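Side-chain contacts in citryl-spermidine/3,4-dihydroxybenzoyl-citryl-spermidine:spermidine ligase (Bacillus anthracis, PDB 3TO3), which catalyses the ATP-dependent condensation of spermidine with citryl-spermidine intermediates in the biosynthesis of the siderophore petrobactin: residues B[257-262]-B[360-365]; B[353-358]-B[364-369]. All blocks are in the same frame, centred on the assembly; numbering follows the deposited sequence.

Contact 1: residues B[257-262]-B[360-365]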
# COMPACT_ATOMS: atom_id res chain seq x y z
N SER B 257 9.41 10.33 -2.27
CA SER B 257 9.56 9.16 -3.11
C SER B 257 8.82 9.28 -4.43
O SER B 257 9.24 8.67 -5.41
CB SER B 257 9.13 7.89 -2.37
OG SER B 257 7.78 8.01 -1.95
N ASN B 258 7.69 9.99 -4.46
CA ASN B 258 6.95 10.14 -5.73
C ASN B 258 7.21 11.40 -6.58
O ASN B 258 6.68 11.55 -7.67
CB ASN B 258 5.45 10.05 -5.45
CG ASN B 258 5.03 8.65 -4.97
OD1 ASN B 258 4.94 8.40 -3.77
ND2 ASN B 258 4.74 7.77 -5.91
N TYR B 259 7.89 12.36 -5.99
CA TYR B 259 8.32 13.59 -6.66
C TYR B 259 9.76 13.69 -7.04
O TYR B 259 10.25 14.82 -7.17
CB TYR B 259 7.82 14.85 -6.01
CG TYR B 259 6.33 14.99 -5.90
CD1 TYR B 259 5.57 14.11 -5.12
CD2 TYR B 259 5.67 16.05 -6.51
CE1 TYR B 259 4.20 14.27 -4.99
CE2 TYR B 259 4.30 16.24 -6.37
CZ TYR B 259 3.57 15.35 -5.61
OH TYR B 259 2.21 15.54 -5.47
N ALA B 260 10.49 12.59 -6.97
CA ALA B 260 11.92 12.66 -7.20
C ALA B 260 12.25 13.50 -8.44
O ALA B 260 13.21 14.26 -8.43
CB ALA B 260 12.52 11.25 -7.35
N GLU B 261 11.49 13.37 -9.50
CA GLU B 261 11.88 14.10 -10.71
C GLU B 261 11.70 15.63 -10.54
O GLU B 261 12.48 16.41 -11.05
CB GLU B 261 11.18 13.51 -11.95
CG GLU B 261 10.31 14.48 -12.72
CD GLU B 261 9.21 13.80 -13.53
OE1 GLU B 261 8.93 12.59 -13.29
OE2 GLU B 261 8.62 14.48 -14.41
N ASP B 262 10.71 16.05 -9.78
CA ASP B 262 10.52 17.46 -9.43
C ASP B 262 11.63 17.94 -8.50
O ASP B 262 12.08 19.05 -8.59
CB ASP B 262 9.15 17.67 -8.74
CG ASP B 262 8.01 16.98 -9.47
OD1 ASP B 262 7.16 17.69 -10.05
OD2 ASP B 262 7.97 15.73 -9.46
N LYS B 360 -1.63 11.42 -12.46
CA LYS B 360 -2.80 10.85 -11.80
C LYS B 360 -2.49 10.37 -10.40
O LYS B 360 -3.32 10.48 -9.49
CB LYS B 360 -3.29 9.65 -12.60
CG LYS B 360 -4.53 8.98 -12.04
CD LYS B 360 -4.69 7.55 -12.60
CE LYS B 360 -4.36 7.48 -14.10
NZ LYS B 360 -5.11 6.35 -14.74
N ALA B 361 -1.29 9.81 -10.24
CA ALA B 361 -0.85 9.16 -9.00
C ALA B 361 -0.59 10.13 -7.85
O ALA B 361 -0.74 9.79 -6.69
CB ALA B 361 0.39 8.28 -9.25
N THR B 362 -0.15 11.33 -8.17
CA THR B 362 0.08 12.38 -7.19
C THR B 362 -1.08 13.36 -7.07
O THR B 362 -0.94 14.42 -6.47
CB THR B 362 1.39 13.10 -7.48
OG1 THR B 362 1.34 13.59 -8.82
CG2 THR B 362 2.54 12.07 -7.38
N TYR B 363 -2.19 13.06 -7.74
CA TYR B 363 -3.32 13.97 -7.76
C TYR B 363 -3.78 14.32 -6.34
O TYR B 363 -4.18 13.43 -5.57
CB TYR B 363 -4.47 13.29 -8.50
CG TYR B 363 -5.63 14.21 -8.85
CD1 TYR B 363 -5.43 15.34 -9.65
CD2 TYR B 363 -6.92 13.93 -8.41
CE1 TYR B 363 -6.48 16.18 -9.98
CE2 TYR B 363 -7.99 14.76 -8.75
CZ TYR B 363 -7.76 15.88 -9.53
OH TYR B 363 -8.80 16.70 -9.87
N GLY B 364 -3.80 15.62 -6.03
CA GLY B 364 -4.20 16.11 -4.72
C GLY B 364 -3.21 15.99 -3.57
O GLY B 364 -3.53 16.28 -2.41
N SER B 365 -2.00 15.57 -3.91
CA SER B 365 -1.03 15.16 -2.91
C SER B 365 -0.22 16.26 -2.27
O SER B 365 0.46 16.01 -1.29
CB SER B 365 -0.08 14.13 -3.53
OG SER B 365 -0.76 12.89 -3.64
O HOH W 1 0.88 17.19 -7.12
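A tyrosine bridging a helix junction and a hairpin loop makes this buried, largely van der Waals contact: Y259, at the break between helix 248-258 and helix 260-264, reaches T362 and S365 in the loop that joins strands 345-355 and 367-371. The two side chains Y259 and T362 approach from opposite directions. In the tyrosine, CG lies beside the backbone N and anti to the carbonyl carbon (chi1 -59°), and the phenol end comes nearest the loop. There the methyl CG2 of T362 sits obliquely to the ring, 3.6 Å from CE1 of Y259, while CB of T362 lies 3.3 Å from the phenol OH of Y259. On the S365 side, CB of S365 meets the ring edge near its plane, 3.3 Å from Y259 OH. Y259 also stands at the N-cap position, immediately before helix 260-264. The loop is built from two overlapping turns, type I from K360 to Y363 and type II from T362 to S365, which share T362 and Y363; the second is closed by S365 N to T362 O at 3.0 Å. A water in the plane of the Y259 ring stands 2.7 Å from Y259 OH and may donate a weak, long bond to T362 O. CB of N258 adds a looser touch, 4.0 Å from T362 CG2. The hydroxyl OG of S365 is engaged elsewhere, by N303.

Contact 2: residues B[353-358]-B[364-369]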
# COMPACT_ATOMS: atom_id res chain seq x y z
N VAL B 353 -3.02 27.13 -1.19
CA VAL B 353 -1.95 27.07 -2.17
C VAL B 353 -1.73 25.62 -2.50
O VAL B 353 -2.00 24.75 -1.67
CB VAL B 353 -0.65 27.65 -1.59
CG1 VAL B 353 -0.13 26.77 -0.47
CG2 VAL B 353 0.38 27.84 -2.70
N MSE B 354 -1.24 25.34 -3.70
CA MSE B 354 -0.99 23.96 -4.10
C MSE B 354 0.02 23.81 -5.25
O MSE B 354 0.31 24.75 -6.01
CB MSE B 354 -2.28 23.35 -4.56
CG MSE B 354 -2.57 23.86 -5.95
SE MSE B 354 -4.33 23.40 -6.51
CE MSE B 354 -5.14 25.18 -6.46
N TYR B 355 0.55 22.61 -5.38
CA TYR B 355 1.44 22.26 -6.46
C TYR B 355 0.79 21.07 -7.14
O TYR B 355 0.62 20.03 -6.52
CB TYR B 355 2.79 21.87 -5.89
CG TYR B 355 3.83 21.48 -6.91
CD1 TYR B 355 4.68 22.43 -7.47
CD2 TYR B 355 3.99 20.15 -7.31
CE1 TYR B 355 5.65 22.09 -8.40
CE2 TYR B 355 4.98 19.78 -8.21
CZ TYR B 355 5.80 20.75 -8.76
OH TYR B 355 6.78 20.39 -9.66
N ASP B 356 0.37 21.25 -8.38
CA ASP B 356 -0.50 20.29 -9.06
C ASP B 356 0.01 20.08 -10.46
O ASP B 356 0.10 21.02 -11.22
CB ASP B 356 -1.94 20.81 -9.13
CG ASP B 356 -2.86 19.92 -9.99
OD1 ASP B 356 -3.81 20.45 -10.64
OD2 ASP B 356 -2.65 18.68 -10.00
N THR B 357 0.32 18.84 -10.80
CA THR B 357 0.76 18.49 -12.13
C THR B 357 -0.23 17.56 -12.81
O THR B 357 -1.30 17.26 -12.28
CB THR B 357 2.13 17.80 -12.08
OG1 THR B 357 2.04 16.58 -11.33
CG2 THR B 357 3.14 18.73 -11.42
N ASN B 358 0.13 17.13 -14.01
CA ASN B 358 -0.61 16.10 -14.72
C ASN B 358 -0.86 14.86 -13.86
O ASN B 358 -2.02 14.45 -13.70
CB ASN B 358 0.17 15.67 -15.98
CG ASN B 358 -0.15 16.52 -17.20
OD1 ASN B 358 -1.26 17.06 -17.33
ND2 ASN B 358 0.82 16.64 -18.11
N GLY B 364 -3.80 15.62 -6.03
CA GLY B 364 -4.20 16.11 -4.72
C GLY B 364 -3.21 15.99 -3.57
O GLY B 364 -3.53 16.28 -2.41
N SER B 365 -2.00 15.57 -3.91
CA SER B 365 -1.03 15.16 -2.91
C SER B 365 -0.22 16.26 -2.27
O SER B 365 0.46 16.01 -1.29
CB SER B 365 -0.08 14.13 -3.53
OG SER B 365 -0.76 12.89 -3.64
N LEU B 366 -0.17 17.45 -2.87
CA LEU B 366 0.54 18.53 -2.22
C LEU B 366 -0.29 19.82 -2.23
O LEU B 366 -0.21 20.61 -3.16
CB LEU B 366 1.80 18.72 -3.05
CG LEU B 366 2.97 19.48 -2.49
CD1 LEU B 366 3.26 18.99 -1.13
CD2 LEU B 366 4.09 19.17 -3.44
N GLY B 367 -0.88 20.16 -1.11
CA GLY B 367 -1.84 21.23 -1.13
C GLY B 367 -2.01 21.68 0.29
O GLY B 367 -1.80 20.90 1.20
N CYS B 368 -2.43 22.92 0.46
CA CYS B 368 -2.64 23.46 1.78
C CYS B 368 -3.80 24.45 1.81
O CYS B 368 -3.91 25.30 0.94
CB CYS B 368 -1.35 24.15 2.25
SG CYS B 368 -1.49 24.98 3.86
N ILE B 369 -4.63 24.37 2.85
CA ILE B 369 -5.62 25.40 3.12
C ILE B 369 -5.47 25.90 4.55
O ILE B 369 -5.39 25.11 5.48
CB ILE B 369 -7.05 24.89 2.97
CG1 ILE B 369 -7.35 24.53 1.52
CG2 ILE B 369 -8.05 25.93 3.49
CD1 ILE B 369 -8.48 23.50 1.35
O HOH W 2 -1.75 18.85 -5.07
O HOH W 3 -2.29 17.42 -7.53
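Y355 and L366 both hold CG anti to the backbone N (chi1 -180° and -163°), which brings their side chains together obliquely: CD2 of L366 packs 3.9 Å from CB of Y355 and also reaches the near part of its ring. In V353, chi1 of 67° puts CG1 between the backbone N and the carbonyl carbon, 4.0 Å from CB of C368. The same residues belong to the antiparallel pairing of the hairpin formed by strands 345-355 and 367-371. V353 and C368 form a hydrogen-bonded pair, V353 N to C368 O at 2.9 Å and C368 N to V353 O at 2.8 Å. M354 and G367 make the non-hydrogen-bonded pair that follows, with CA atoms 4.1 Å apart, and the selenomethionine M354 leads away to pack on helix 315-333. The next bond, Y355 N to L366 O at 3.1 Å, is almost straight (174° at the hydrogen). Nearer the loop, water takes over: one molecule accepts from L366 N and can donate to Y355 O; another accepts from G364 N and can donate to D356 OD2. Direct backbone bonds thus give way to water bridges, giving the buried L366 N and G364 N acceptors where cross-strand pairing stops.

Overall arrangement
Contacts 1 and 2 lie with centres about 10 Å apart on the same side of the chain's centre, and share G364 and S365. Along the chain, 257-262 comes first, then 353-358, which ends strand 345-355 and enters the loop, then the loop 360-365 and the returning segment 364-369. Contact 2 thus closes the hairpin within the mixed sheet, while contact 1 packs the loop at its end against the helix junction. A probable hydrogen bond joins them directly, D262 OD1 to Y355 OH at 2.8 Å. Strand 367-371 also pairs with strand 297-306, which carries the ATP-binding K299, so the hairpin continues into the sheet bordering the nucleotide site; the loop end faces the second subunit, where K360 meets D119 of that subunit.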